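Local atomic coordinates of glycoside Hydrolase Family 43_12 (Metagenome, PDB entry 7JVH), a protein that probably hydrolyses glycosidic bonds in plant cell-wall polysaccharides such as arabinoxylan, as a gut-metagenome member of glycoside hydrolase family 43, subfamily 12. Residues 64-69 and 92-97; 74-79 and 84-89; 176-181 and 209-214; 241-244 and 249-252; 408-411 and 415-418. One frame throughout, in Å; residues are numbered along the deposited sequence.

Interaction 1: residues 64-69 and 92-97; sequences PSICRK and TDLINW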
# COMPACT_ATOMS: atom_id res chain seq x y z
N PRO A 64 -4.91 3.74 5.69
CA PRO A 64 -5.02 2.70 6.72
C PRO A 64 -6.36 2.76 7.41
O PRO A 64 -6.84 3.85 7.76
CB PRO A 64 -3.89 3.06 7.69
CG PRO A 64 -3.72 4.54 7.54
CD PRO A 64 -4.04 4.86 6.11
N SER A 65 -6.97 1.58 7.60
CA SER A 65 -8.21 1.43 8.32
C SER A 65 -8.01 0.36 9.38
O SER A 65 -7.31 -0.63 9.16
CB SER A 65 -9.32 1.03 7.36
OG SER A 65 -10.51 0.71 8.04
N ILE A 66 -8.66 0.55 10.53
CA ILE A 66 -8.46 -0.29 11.70
C ILE A 66 -9.75 -0.50 12.48
O ILE A 66 -10.57 0.41 12.61
CB ILE A 66 -7.34 0.31 12.61
CG1 ILE A 66 -7.05 -0.60 13.79
CG2 ILE A 66 -7.71 1.71 13.09
CD1 ILE A 66 -5.68 -0.34 14.41
N CYS A 67 -9.94 -1.72 12.97
CA CYS A 67 -11.06 -2.09 13.80
C CYS A 67 -10.59 -2.99 14.95
O CYS A 67 -9.48 -3.53 14.92
CB CYS A 67 -12.11 -2.79 12.96
SG CYS A 67 -11.72 -4.49 12.56
N ARG A 68 -11.46 -3.16 15.95
CA ARG A 68 -11.19 -4.01 17.10
C ARG A 68 -12.35 -4.95 17.40
O ARG A 68 -13.51 -4.56 17.36
CB ARG A 68 -10.91 -3.14 18.33
CG ARG A 68 -10.59 -3.93 19.60
CD ARG A 68 -10.19 -3.01 20.74
NE ARG A 68 -10.47 -3.63 22.03
CZ ARG A 68 -10.08 -3.15 23.21
NH1 ARG A 68 -9.42 -2.00 23.30
NH2 ARG A 68 -10.37 -3.83 24.31
N LYS A 69 -12.00 -6.21 17.70
CA LYS A 69 -12.89 -7.19 18.31
C LYS A 69 -12.17 -7.78 19.53
O LYS A 69 -11.14 -8.45 19.38
CB LYS A 69 -13.25 -8.30 17.32
CG LYS A 69 -14.18 -9.34 17.91
CD LYS A 69 -14.27 -10.57 17.04
CE LYS A 69 -15.20 -11.59 17.66
NZ LYS A 69 -15.22 -12.84 16.85
N THR A 92 -2.37 -7.51 19.12
CA THR A 92 -3.05 -7.38 20.41
C THR A 92 -2.60 -6.15 21.19
O THR A 92 -3.18 -5.84 22.22
CB THR A 92 -2.84 -8.62 21.29
OG1 THR A 92 -1.44 -8.86 21.44
CG2 THR A 92 -3.49 -9.83 20.66
N ASP A 93 -1.59 -5.44 20.67
CA ASP A 93 -0.96 -4.31 21.37
C ASP A 93 -0.71 -3.04 20.55
O ASP A 93 -0.19 -2.07 21.08
CB ASP A 93 0.36 -4.78 22.00
CG ASP A 93 1.38 -5.25 20.96
OD1 ASP A 93 1.44 -4.70 19.83
OD2 ASP A 93 2.16 -6.17 21.28
N LEU A 94 -1.05 -3.08 19.25
CA LEU A 94 -0.94 -1.98 18.23
C LEU A 94 0.50 -1.64 17.83
O LEU A 94 0.66 -0.67 17.12
CB LEU A 94 -1.68 -0.70 18.62
CG LEU A 94 -3.15 -0.81 18.97
CD1 LEU A 94 -3.61 0.49 19.57
CD2 LEU A 94 -3.97 -1.14 17.75
N ILE A 95 1.49 -2.38 18.33
CA ILE A 95 2.91 -2.14 17.96
C ILE A 95 3.46 -3.36 17.23
O ILE A 95 4.16 -3.19 16.26
CB ILE A 95 3.75 -1.85 19.21
CG1 ILE A 95 3.11 -0.75 20.06
CG2 ILE A 95 5.17 -1.50 18.83
CD1 ILE A 95 3.72 0.59 19.85
N ASN A 96 3.15 -4.54 17.72
CA ASN A 96 3.66 -5.78 17.11
C ASN A 96 2.58 -6.37 16.22
O ASN A 96 1.58 -6.85 16.73
CB ASN A 96 4.19 -6.74 18.17
CG ASN A 96 5.15 -6.03 19.10
OD1 ASN A 96 6.30 -5.81 18.77
ND2 ASN A 96 4.66 -5.63 20.26
N TRP A 97 2.82 -6.32 14.91
CA TRP A 97 1.82 -6.79 13.93
C TRP A 97 2.29 -8.01 13.17
O TRP A 97 3.47 -8.11 12.86
CB TRP A 97 1.55 -5.65 12.96
CG TRP A 97 0.98 -4.42 13.58
CD1 TRP A 97 1.65 -3.36 14.08
CD2 TRP A 97 -0.41 -4.11 13.69
NE1 TRP A 97 0.78 -2.41 14.51
CE2 TRP A 97 -0.50 -2.84 14.29
CE3 TRP A 97 -1.59 -4.78 13.35
CZ2 TRP A 97 -1.71 -2.23 14.56
CZ3 TRP A 97 -2.79 -4.17 13.62
CH2 TRP A 97 -2.84 -2.92 14.22

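Interaction 2: residues 74-79 and 84-89; sequences YLVNSS and PGVPIF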
# COMPACT_ATOMS: atom_id res chain seq x y z
N TYR A 74 -7.31 -5.38 13.92
CA TYR A 74 -7.09 -5.69 12.51
C TYR A 74 -6.91 -4.40 11.72
O TYR A 74 -7.64 -3.44 11.95
CB TYR A 74 -8.22 -6.55 11.94
CG TYR A 74 -8.40 -7.87 12.65
CD1 TYR A 74 -9.20 -7.97 13.77
CD2 TYR A 74 -7.77 -9.02 12.19
CE1 TYR A 74 -9.37 -9.18 14.43
CE2 TYR A 74 -7.93 -10.24 12.84
CZ TYR A 74 -8.73 -10.30 13.96
OH TYR A 74 -8.89 -11.49 14.61
N LEU A 75 -5.92 -4.39 10.84
CA LEU A 75 -5.53 -3.19 10.11
C LEU A 75 -5.33 -3.54 8.65
O LEU A 75 -4.70 -4.56 8.35
CB LEU A 75 -4.24 -2.62 10.72
CG LEU A 75 -3.45 -1.56 9.93
CD1 LEU A 75 -4.03 -0.16 10.10
CD2 LEU A 75 -1.98 -1.63 10.36
N VAL A 76 -5.87 -2.71 7.76
CA VAL A 76 -5.83 -2.95 6.32
C VAL A 76 -5.48 -1.68 5.54
O VAL A 76 -5.60 -0.57 6.07
CB VAL A 76 -7.14 -3.56 5.82
CG1 VAL A 76 -7.42 -4.89 6.50
CG2 VAL A 76 -8.31 -2.60 6.01
N ASN A 77 -5.05 -1.88 4.29
CA ASN A 77 -4.52 -0.84 3.41
C ASN A 77 -5.00 -1.01 1.95
O ASN A 77 -5.37 -2.11 1.52
CB ASN A 77 -2.99 -0.90 3.44
CG ASN A 77 -2.42 -0.76 4.84
OD1 ASN A 77 -2.08 -1.74 5.52
ND2 ASN A 77 -2.32 0.49 5.29
N SER A 78 -4.99 0.10 1.20
CA SER A 78 -5.22 0.09 -0.23
C SER A 78 -4.02 -0.53 -0.93
O SER A 78 -2.93 -0.57 -0.37
CB SER A 78 -5.48 1.51 -0.75
OG SER A 78 -4.51 2.42 -0.30
N SER A 79 -4.23 -1.03 -2.16
CA SER A 79 -3.22 -1.77 -2.90
C SER A 79 -3.25 -1.62 -4.41
O SER A 79 -2.35 -2.11 -5.11
CB SER A 79 -3.29 -3.26 -2.53
OG SER A 79 -4.60 -3.77 -2.63
N PRO A 84 -2.11 -10.53 -4.34
CA PRO A 84 -3.42 -10.19 -3.79
C PRO A 84 -3.48 -8.77 -3.28
O PRO A 84 -2.44 -8.15 -3.10
CB PRO A 84 -3.55 -11.18 -2.64
CG PRO A 84 -2.14 -11.45 -2.23
CD PRO A 84 -1.38 -11.50 -3.50
N GLY A 85 -4.70 -8.27 -3.06
CA GLY A 85 -4.93 -6.89 -2.65
C GLY A 85 -5.39 -6.80 -1.22
O GLY A 85 -5.86 -7.78 -0.65
N VAL A 86 -5.24 -5.60 -0.64
CA VAL A 86 -5.65 -5.27 0.73
C VAL A 86 -4.98 -6.19 1.74
O VAL A 86 -5.59 -7.16 2.21
CB VAL A 86 -7.19 -5.27 0.89
CG1 VAL A 86 -7.61 -4.77 2.28
CG2 VAL A 86 -7.83 -4.45 -0.21
N PRO A 87 -3.72 -5.91 2.15
CA PRO A 87 -3.05 -6.75 3.14
C PRO A 87 -3.71 -6.49 4.49
O PRO A 87 -4.14 -5.35 4.72
CB PRO A 87 -1.61 -6.24 3.12
CG PRO A 87 -1.72 -4.83 2.62
CD PRO A 87 -2.90 -4.78 1.70
N ILE A 88 -3.81 -7.52 5.32
CA ILE A 88 -4.46 -7.41 6.62
C ILE A 88 -3.52 -7.86 7.75
O ILE A 88 -2.97 -8.98 7.72
CB ILE A 88 -5.82 -8.14 6.64
CG1 ILE A 88 -6.47 -8.06 8.03
CG2 ILE A 88 -5.69 -9.58 6.15
CD1 ILE A 88 -7.95 -8.33 8.02
N PHE A 89 -3.31 -6.97 8.73
CA PHE A 89 -2.41 -7.19 9.85
C PHE A 89 -3.20 -7.36 11.14
O PHE A 89 -4.22 -6.70 11.33
CB PHE A 89 -1.43 -6.03 9.97
CG PHE A 89 -0.60 -5.81 8.73
CD1 PHE A 89 -1.05 -4.97 7.72
CD2 PHE A 89 0.63 -6.46 8.56
CE1 PHE A 89 -0.29 -4.76 6.57
CE2 PHE A 89 1.38 -6.27 7.41
CZ PHE A 89 0.92 -5.41 6.42

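Interaction 3: residues 176-181 and 209-214; sequences LFFDDN and YDLEKD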
# COMPACT_ATOMS: atom_id res chain seq x y z
N LEU A 176 -18.82 1.93 6.68
CA LEU A 176 -20.04 1.57 7.38
C LEU A 176 -19.96 1.95 8.85
O LEU A 176 -18.86 2.06 9.42
CB LEU A 176 -20.29 0.07 7.27
CG LEU A 176 -20.38 -0.52 5.87
CD1 LEU A 176 -20.12 -2.01 5.91
CD2 LEU A 176 -21.72 -0.20 5.25
N PHE A 177 -21.13 2.18 9.46
CA PHE A 177 -21.27 2.43 10.88
C PHE A 177 -22.55 1.76 11.37
O PHE A 177 -23.60 1.87 10.73
CB PHE A 177 -21.33 3.93 11.16
CG PHE A 177 -21.88 4.27 12.52
CD1 PHE A 177 -21.07 4.22 13.65
CD2 PHE A 177 -23.22 4.63 12.67
CE1 PHE A 177 -21.59 4.51 14.89
CE2 PHE A 177 -23.74 4.92 13.92
CZ PHE A 177 -22.93 4.87 15.03
N PHE A 178 -22.45 1.06 12.51
CA PHE A 178 -23.55 0.29 13.07
C PHE A 178 -24.03 0.90 14.39
O PHE A 178 -23.37 0.77 15.41
CB PHE A 178 -23.11 -1.16 13.27
CG PHE A 178 -22.54 -1.78 12.03
CD1 PHE A 178 -23.35 -2.12 10.97
CD2 PHE A 178 -21.16 -2.01 11.93
CE1 PHE A 178 -22.82 -2.69 9.81
CE2 PHE A 178 -20.61 -2.57 10.78
CZ PHE A 178 -21.44 -2.91 9.72
N ASP A 179 -25.19 1.56 14.34
CA ASP A 179 -25.77 2.28 15.49
C ASP A 179 -26.33 1.31 16.55
O ASP A 179 -26.20 0.10 16.41
CB ASP A 179 -26.87 3.23 15.00
CG ASP A 179 -26.97 4.48 15.84
OD1 ASP A 179 -26.63 4.44 17.05
OD2 ASP A 179 -27.36 5.53 15.28
N ASP A 180 -26.90 1.86 17.62
CA ASP A 180 -27.35 1.08 18.79
C ASP A 180 -28.84 0.69 18.75
O ASP A 180 -29.34 0.13 19.72
CB ASP A 180 -27.02 1.82 20.12
CG ASP A 180 -27.33 3.30 20.08
OD1 ASP A 180 -28.37 3.68 19.49
OD2 ASP A 180 -26.51 4.09 20.61
N ASN A 181 -29.52 0.98 17.64
CA ASN A 181 -30.92 0.65 17.44
C ASN A 181 -31.10 -0.31 16.28
O ASN A 181 -32.15 -0.31 15.67
CB ASN A 181 -31.76 1.91 17.16
CG ASN A 181 -31.12 2.83 16.15
OD1 ASN A 181 -30.24 2.45 15.38
ND2 ASN A 181 -31.55 4.06 16.15
N TYR A 209 -28.27 1.58 5.56
CA TYR A 209 -27.75 0.33 5.00
C TYR A 209 -28.62 -0.82 5.45
O TYR A 209 -29.03 -0.88 6.61
CB TYR A 209 -26.29 0.13 5.44
CG TYR A 209 -25.53 -1.03 4.81
CD1 TYR A 209 -24.86 -0.89 3.59
CD2 TYR A 209 -25.42 -2.25 5.47
CE1 TYR A 209 -24.14 -1.95 3.04
CE2 TYR A 209 -24.71 -3.31 4.93
CZ TYR A 209 -24.07 -3.16 3.71
OH TYR A 209 -23.36 -4.22 3.17
N ASP A 210 -28.91 -1.73 4.52
CA ASP A 210 -29.73 -2.90 4.77
C ASP A 210 -28.80 -4.08 5.02
O ASP A 210 -28.11 -4.53 4.11
CB ASP A 210 -30.64 -3.17 3.57
CG ASP A 210 -31.62 -4.30 3.84
OD1 ASP A 210 -31.21 -5.34 4.40
OD2 ASP A 210 -32.81 -4.16 3.49
N LEU A 211 -28.81 -4.58 6.27
CA LEU A 211 -27.91 -5.63 6.71
C LEU A 211 -28.24 -6.97 6.05
O LEU A 211 -27.34 -7.72 5.70
CB LEU A 211 -27.91 -5.75 8.23
CG LEU A 211 -27.37 -4.49 8.92
CD1 LEU A 211 -28.04 -4.28 10.28
CD2 LEU A 211 -25.86 -4.52 9.05
N GLU A 212 -29.53 -7.24 5.87
CA GLU A 212 -29.99 -8.47 5.22
C GLU A 212 -29.50 -8.53 3.78
O GLU A 212 -28.89 -9.51 3.38
CB GLU A 212 -31.51 -8.59 5.29
CG GLU A 212 -32.03 -8.64 6.73
CD GLU A 212 -32.15 -7.26 7.39
OE1 GLU A 212 -32.56 -6.30 6.70
OE2 GLU A 212 -31.82 -7.13 8.59
N LYS A 213 -29.73 -7.46 3.02
CA LYS A 213 -29.43 -7.40 1.59
C LYS A 213 -28.01 -6.92 1.25
O LYS A 213 -27.57 -7.08 0.12
CB LYS A 213 -30.46 -6.50 0.88
CG LYS A 213 -31.64 -7.20 0.14
CD LYS A 213 -32.44 -8.21 0.97
CE LYS A 213 -32.71 -9.51 0.19
NZ LYS A 213 -31.41 -10.22 -0.10
N ASP A 214 -27.31 -6.34 2.22
CA ASP A 214 -25.99 -5.74 2.02
C ASP A 214 -26.03 -4.78 0.83
O ASP A 214 -25.34 -4.96 -0.17
CB ASP A 214 -24.92 -6.82 1.84
CG ASP A 214 -24.57 -7.52 3.14
OD1 ASP A 214 -24.09 -6.85 4.07
OD2 ASP A 214 -24.77 -8.74 3.23

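Interaction 4: residues 241-244 and 249-252; sequences PHIY and TYYL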
# COMPACT_ATOMS: atom_id res chain seq x y z
N PRO A 241 -14.33 9.47 4.90
CA PRO A 241 -15.25 9.70 6.02
C PRO A 241 -15.39 8.48 6.93
O PRO A 241 -15.54 7.36 6.43
CB PRO A 241 -16.59 9.98 5.32
CG PRO A 241 -16.47 9.30 3.98
CD PRO A 241 -15.01 9.38 3.59
N HIS A 242 -15.31 8.69 8.26
CA HIS A 242 -15.64 7.66 9.24
C HIS A 242 -16.59 8.21 10.31
O HIS A 242 -16.40 9.33 10.81
CB HIS A 242 -14.37 7.11 9.91
CG HIS A 242 -13.45 6.39 8.98
ND1 HIS A 242 -13.80 5.20 8.38
CD2 HIS A 242 -12.20 6.68 8.54
CE1 HIS A 242 -12.80 4.79 7.61
NE2 HIS A 242 -11.82 5.67 7.69
N ILE A 243 -17.61 7.41 10.66
CA ILE A 243 -18.51 7.73 11.75
C ILE A 243 -18.10 6.96 12.99
O ILE A 243 -17.78 5.78 12.92
CB ILE A 243 -19.99 7.38 11.43
CG1 ILE A 243 -20.47 8.08 10.15
CG2 ILE A 243 -20.89 7.75 12.60
CD1 ILE A 243 -20.69 9.57 10.30
N TYR A 244 -18.08 7.67 14.13
CA TYR A 244 -17.93 7.07 15.45
C TYR A 244 -19.01 7.68 16.33
O TYR A 244 -19.45 8.80 16.09
CB TYR A 244 -16.54 7.36 16.04
CG TYR A 244 -15.38 7.12 15.10
CD1 TYR A 244 -14.87 5.84 14.88
CD2 TYR A 244 -14.80 8.18 14.42
CE1 TYR A 244 -13.81 5.63 14.03
CE2 TYR A 244 -13.73 7.98 13.55
CZ TYR A 244 -13.25 6.72 13.36
OH TYR A 244 -12.20 6.54 12.49
N THR A 249 -23.14 11.19 21.16
CA THR A 249 -22.87 12.12 20.06
C THR A 249 -22.25 11.38 18.87
O THR A 249 -21.44 10.47 19.06
CB THR A 249 -21.90 13.23 20.53
OG1 THR A 249 -22.49 13.95 21.61
CG2 THR A 249 -21.57 14.19 19.41
N TYR A 250 -22.63 11.79 17.65
CA TYR A 250 -22.06 11.24 16.41
C TYR A 250 -20.90 12.10 15.96
O TYR A 250 -20.92 13.32 16.09
CB TYR A 250 -23.13 11.16 15.30
CG TYR A 250 -24.25 10.20 15.63
CD1 TYR A 250 -24.17 8.86 15.28
CD2 TYR A 250 -25.37 10.62 16.35
CE1 TYR A 250 -25.17 7.97 15.61
CE2 TYR A 250 -26.37 9.73 16.71
CZ TYR A 250 -26.27 8.41 16.32
OH TYR A 250 -27.26 7.52 16.64
N TYR A 251 -19.87 11.43 15.42
CA TYR A 251 -18.64 12.07 14.97
C TYR A 251 -18.34 11.63 13.57
O TYR A 251 -18.38 10.45 13.27
CB TYR A 251 -17.49 11.70 15.91
CG TYR A 251 -17.61 12.37 17.26
CD1 TYR A 251 -17.04 13.61 17.48
CD2 TYR A 251 -18.32 11.77 18.31
CE1 TYR A 251 -17.14 14.24 18.71
CE2 TYR A 251 -18.44 12.40 19.53
CZ TYR A 251 -17.84 13.64 19.73
OH TYR A 251 -17.96 14.28 20.94
N LEU A 252 -18.04 12.61 12.71
CA LEU A 252 -17.61 12.36 11.34
C LEU A 252 -16.19 12.89 11.22
O LEU A 252 -15.95 14.08 11.41
CB LEU A 252 -18.52 13.07 10.32
CG LEU A 252 -18.04 13.12 8.87
CD1 LEU A 252 -18.02 11.73 8.26
CD2 LEU A 252 -18.92 14.06 8.05

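Interaction 5: residues 408-411 and 415-418; sequences IKIA and GLQM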
# COMPACT_ATOMS: atom_id res chain seq x y z
N ILE A 408 4.29 -19.34 -10.80
CA ILE A 408 5.24 -19.76 -9.76
C ILE A 408 4.91 -21.15 -9.25
O ILE A 408 3.74 -21.49 -9.08
CB ILE A 408 5.30 -18.73 -8.60
CG1 ILE A 408 6.50 -17.80 -8.76
CG2 ILE A 408 5.40 -19.41 -7.24
CD1 ILE A 408 6.31 -16.39 -8.29
N LYS A 409 5.95 -21.95 -9.02
CA LYS A 409 5.87 -23.21 -8.30
C LYS A 409 7.11 -23.34 -7.43
O LYS A 409 8.17 -22.83 -7.78
CB LYS A 409 5.79 -24.40 -9.26
CG LYS A 409 4.46 -24.51 -9.98
CD LYS A 409 4.53 -25.60 -11.05
CE LYS A 409 3.21 -26.35 -11.21
NZ LYS A 409 3.43 -27.66 -11.88
N ILE A 410 6.96 -24.00 -6.28
CA ILE A 410 8.07 -24.21 -5.36
C ILE A 410 8.76 -25.50 -5.73
O ILE A 410 8.11 -26.54 -5.90
CB ILE A 410 7.61 -24.23 -3.88
CG1 ILE A 410 7.11 -22.86 -3.42
CG2 ILE A 410 8.72 -24.74 -2.96
CD1 ILE A 410 8.14 -21.75 -3.42
N ALA A 411 10.09 -25.44 -5.90
CA ALA A 411 10.89 -26.60 -6.30
C ALA A 411 10.93 -27.61 -5.16
O ALA A 411 10.70 -27.27 -3.99
CB ALA A 411 12.30 -26.18 -6.69
N GLY A 415 12.96 -22.90 -3.79
CA GLY A 415 13.26 -21.85 -4.74
C GLY A 415 12.06 -21.52 -5.61
O GLY A 415 11.22 -22.39 -5.85
N LEU A 416 12.00 -20.27 -6.08
CA LEU A 416 10.94 -19.80 -6.97
C LEU A 416 11.20 -20.21 -8.41
O LEU A 416 11.90 -19.52 -9.15
CB LEU A 416 10.81 -18.27 -6.92
CG LEU A 416 10.02 -17.64 -5.79
CD1 LEU A 416 9.88 -16.14 -6.02
CD2 LEU A 416 8.66 -18.27 -5.66
N GLN A 417 10.61 -21.34 -8.80
CA GLN A 417 10.52 -21.79 -10.19
C GLN A 417 9.42 -20.96 -10.86
O GLN A 417 8.25 -21.14 -10.54
CB GLN A 417 10.11 -23.25 -10.25
CG GLN A 417 11.25 -24.23 -10.41
CD GLN A 417 10.74 -25.65 -10.53
OE1 GLN A 417 9.76 -25.92 -11.24
NE2 GLN A 417 11.42 -26.58 -9.85
N MSE A 418 9.79 -20.04 -11.77
CA MSE A 418 8.76 -19.25 -12.41
C MSE A 418 8.89 -19.30 -13.93
O MSE A 418 9.99 -19.24 -14.49
CB MSE A 418 8.70 -17.84 -11.80
CG MSE A 418 9.76 -16.84 -12.18
SE MSE A 418 9.35 -15.08 -11.33
CE MSE A 418 9.96 -15.24 -9.47

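Interaction 1: residues 64-69 and 92-97
The two backbones stay well apart, Ile-66 on strand 65-69 and Leu-94 in the loop 92-97 being 10.1 Å from CA to CA, and the space between them is bridged by side chains alone. Ile-66 does the reaching. Its CG1 stands opposite the backbone N (chi1 -176°) and the chain runs on nearly straight, which carries the CD1 methyl to the far end of the residue. There CD1 meets two partners at once: it comes to 3.8 Å from CD2 of Leu-94, and it lies beside CH2 of Trp-97, also at 3.8 Å, at the edge of the indole and near its plane. Ile-66 crosses both of these side chains at about a right angle.

The loop is held in shape by Asp-93. Its OD1 takes the N-H of Ile-95 at 2.8 Å on the anti side, making an Asx turn, and the N-H of Asn-96 at 2.7 Å on the syn lone pair. Its OD2 receives ND2 of Asn-96 at 2.8 Å from above the carboxylate plane, so both oxygens are used. A weak bond from NE1 of Trp-97 to the carbonyl O of Leu-94 ties the two apolar loop residues to each other.

Val-318 packs on Ile-66 and Met-338 on both Leu-94 and Trp-97, so the cluster lies where sheet 65-102 faces sheet 300-350. This is the packing of neighbouring four-stranded blades in the five-bladed beta-propeller of family 43, here with the inner strand of a blade reaching the loop between its two outer strands.

Interaction 2: residues 74-79 and 84-89
Leu-75 and Phe-89 form an antiparallel hydrogen-bonded pair between the two middle strands, 72-76 and 85-91, of a four-stranded propeller blade. Leu-75 N gives to the carbonyl O of Phe-89 at 2.9 Å, and Phe-89 N returns a straighter bond to Leu-75 O at 2.8 Å (172° at the hydrogen); both donors lie in the carbonyl planes of their acceptors.

The side chains divide over the two faces of the sheet. On one, Val-76 and Ile-88 lie side by side pointing the same way, with CG1 of Val-76 3.6 Å from CB of Ile-88; Ile-126 of the next blade touches both. On the other, the Phe-89 ring turns its edge to the amide of Asn-77, whose OD1 is 3.7 Å from CE1 of Phe-89. The amide stands steeply to the ring, 72° between planes, while its ND2 is held by Thr-336 OG1 and the carbonyl O of Pro-62, which fixes the way the group is turned. Phe-377 meets the same phenyl ring edge-to-face.

Beyond the paired residues the chain turns a corner at Val-86, and a side chain takes over from the backbone: Ser-79 OG accepts from Val-86 N at 2.8 Å. Replacing Ser-79 by an alanine would probably leave the N-H of Val-86 without this acceptor and let the corner shift away from the 74-79 segment. The serine hydroxyl sits between its own backbone N and carbonyl carbon (chi1 50°), a rotamer that directs OG across the gap to Val-86 N.

Interaction 3: residues 176-181 and 209-214
Tyr-209, whose ring carries much of this contact, donates from its OH to the anti lone pair of Asp-214 OD1 at 2.9 Å, which fixes the far end of the side chain. Asp-214 OD2 makes a salt bridge to Lys-153.

The contact itself is apolar. Leu-176 keeps its CG beside the backbone N (chi1 -57°) and lays its CD2 methyl over one face of the Tyr-209 ring, a CH-pi contact in which CD2 is 3.7 Å from the ring centroid and 16° off the normal. With a leucine in place of Tyr-209, Asp-214 is likely to lose its hydroxyl donor and the Leu-176 methyl the flat surface beneath it. A second pair closes farther along, where CD2 of Leu-211 reaches CE1 of Phe-178 at 3.6 Å.

Both pairs belong to one blade of the beta-propeller. Strand 175-178 and strand 203-210 are not neighbours there, since 184-190 runs between them, and Ala-184 on that middle strand touches Phe-178, Tyr-209 and Leu-211. Tyr-136 of the preceding blade packs on Leu-176, Phe-178 and Leu-211.

Just past Phe-178, Asp-179 OD1 is gripped twice: by the N-H of Asp-180 at 2.7 Å, arriving on the anti side 21° out of the carboxylate plane, and by Lys-245, which forms a salt bridge to it and another to Asp-180 OD2.

Interaction 4: residues 241-244 and 249-252
Pro-241 sets its CB against CD1 of Leu-252, 3.7 Å away, while Ile-204 on strand 203-210 of the preceding blade touches both residues. His-242 follows with its side chain turned from the partner strand, its ND1 hydrogen-bonded to Ser-175 OG; what it offers across the contact is its carbonyl O, which lies 3.3 Å from CA of Leu-252 in a CA-H...O contact.

Ile-243 forms a non-hydrogen-bonded pair with Leu-252. Its CG1 branch lies beside the backbone N (chi1 -57°), which swings CD1 over to 4.0 Å from CD1 of Leu-252. The other branch, CG2, approaches the edge of the Tyr-250 ring, close to its plane. Strands 239-246 and 249-255 make a beta hairpin here, the first two strands of a four-stranded propeller blade; segments 241-244 and 249-252 run at 163° to each other, close to antiparallel.

Tyr-244 is the hydrogen-bonded partner of Tyr-251. Its N gives to Tyr-251 O at 2.9 Å, in the carbonyl plane, and its own O takes Tyr-251 N at 2.7 Å with the donor nearly along the C=O axis. The same Tyr-251 O also has the CA-H of Ile-243 close by, so it is approached by two groups of the first strand. Tyr-244 O lies in plane at the edge of the Tyr-251 ring. The two tyrosines touch at their CB atoms, and beyond CB they part: the Tyr-251 ring meets Trp-343 edge-to-face, whereas Tyr-244 OH is hydrogen-bonded to Asp-306 OD1 and Leu-307 N.

Interaction 5: residues 408-411 and 415-418
Ile-408 to Ala-411 and Gly-415 to Met-418 are the two arms of a short beta hairpin in the concanavalin A-like C-terminal domain. Lys-409 and Gln-417 form its hydrogen-bonded pair, with one sound bond and one poor one: Lys-409 N reaches Gln-417 O at 2.9 Å in a fairly straight bond, whereas the return bond from Gln-417 N to Lys-409 O is weak and bent. Nearer the turn, Ala-411 N gives to Gly-415 O at 3.3 Å. Gly-415 adopts a phi of 117° and a psi of 152°, where a CB would press on the carbonyl O of the preceding residue.

On one face the apolar side chains gather about Ile-408. CD2 of Leu-416 comes in obliquely to 3.8 Å from CG2 of Ile-408, and also touches CD1 of Ile-410 more loosely. Met-418, present as selenomethionine, runs alongside Ile-408 with its CB 3.8 Å from CG1 of Ile-408, then bends at its third torsion (chi3 80°) and brings CE back to 4.0 Å from CD1 of Ile-408. On the opposite face Gln-417 extends beyond CG along the hairpin, and its NE2 comes to 3.3 Å from CB of Ala-411.

The hairpin's second arm, 416-418, pairs on its other edge with strand 28-37, from near the N-terminus of the chain. Leu-434 of strand 433-437 packs on Ile-408 and Leu-416, and Met-563 of strand 560-566 on Leu-416 and Met-418, both from the second sheet of the beta-sandwich.

Overall arrangement
Interactions 1 and 2 share one propeller blade, their centres 12 Å apart: interaction 2 is nested within the loop closed by interaction 1, and strands 65-69 and 72-76 pair directly, as from Ser-65 O to Val-76 N (2.9 Å). Interactions 3 and 4 occupy successive blades, centres 15 Å apart, and touch where Phe-177 packs on Ile-243 and Tyr-250. Asp-306 connects interactions 1 and 4: Ser-65 and Ile-66 bond to its OD2, Tyr-244 to its OD1. In family 43 the active site lies near the propeller axis, where inner strands converge. Interaction 5 belongs to the separate sandwich domain, its centre about 47 Å from that of interaction 4.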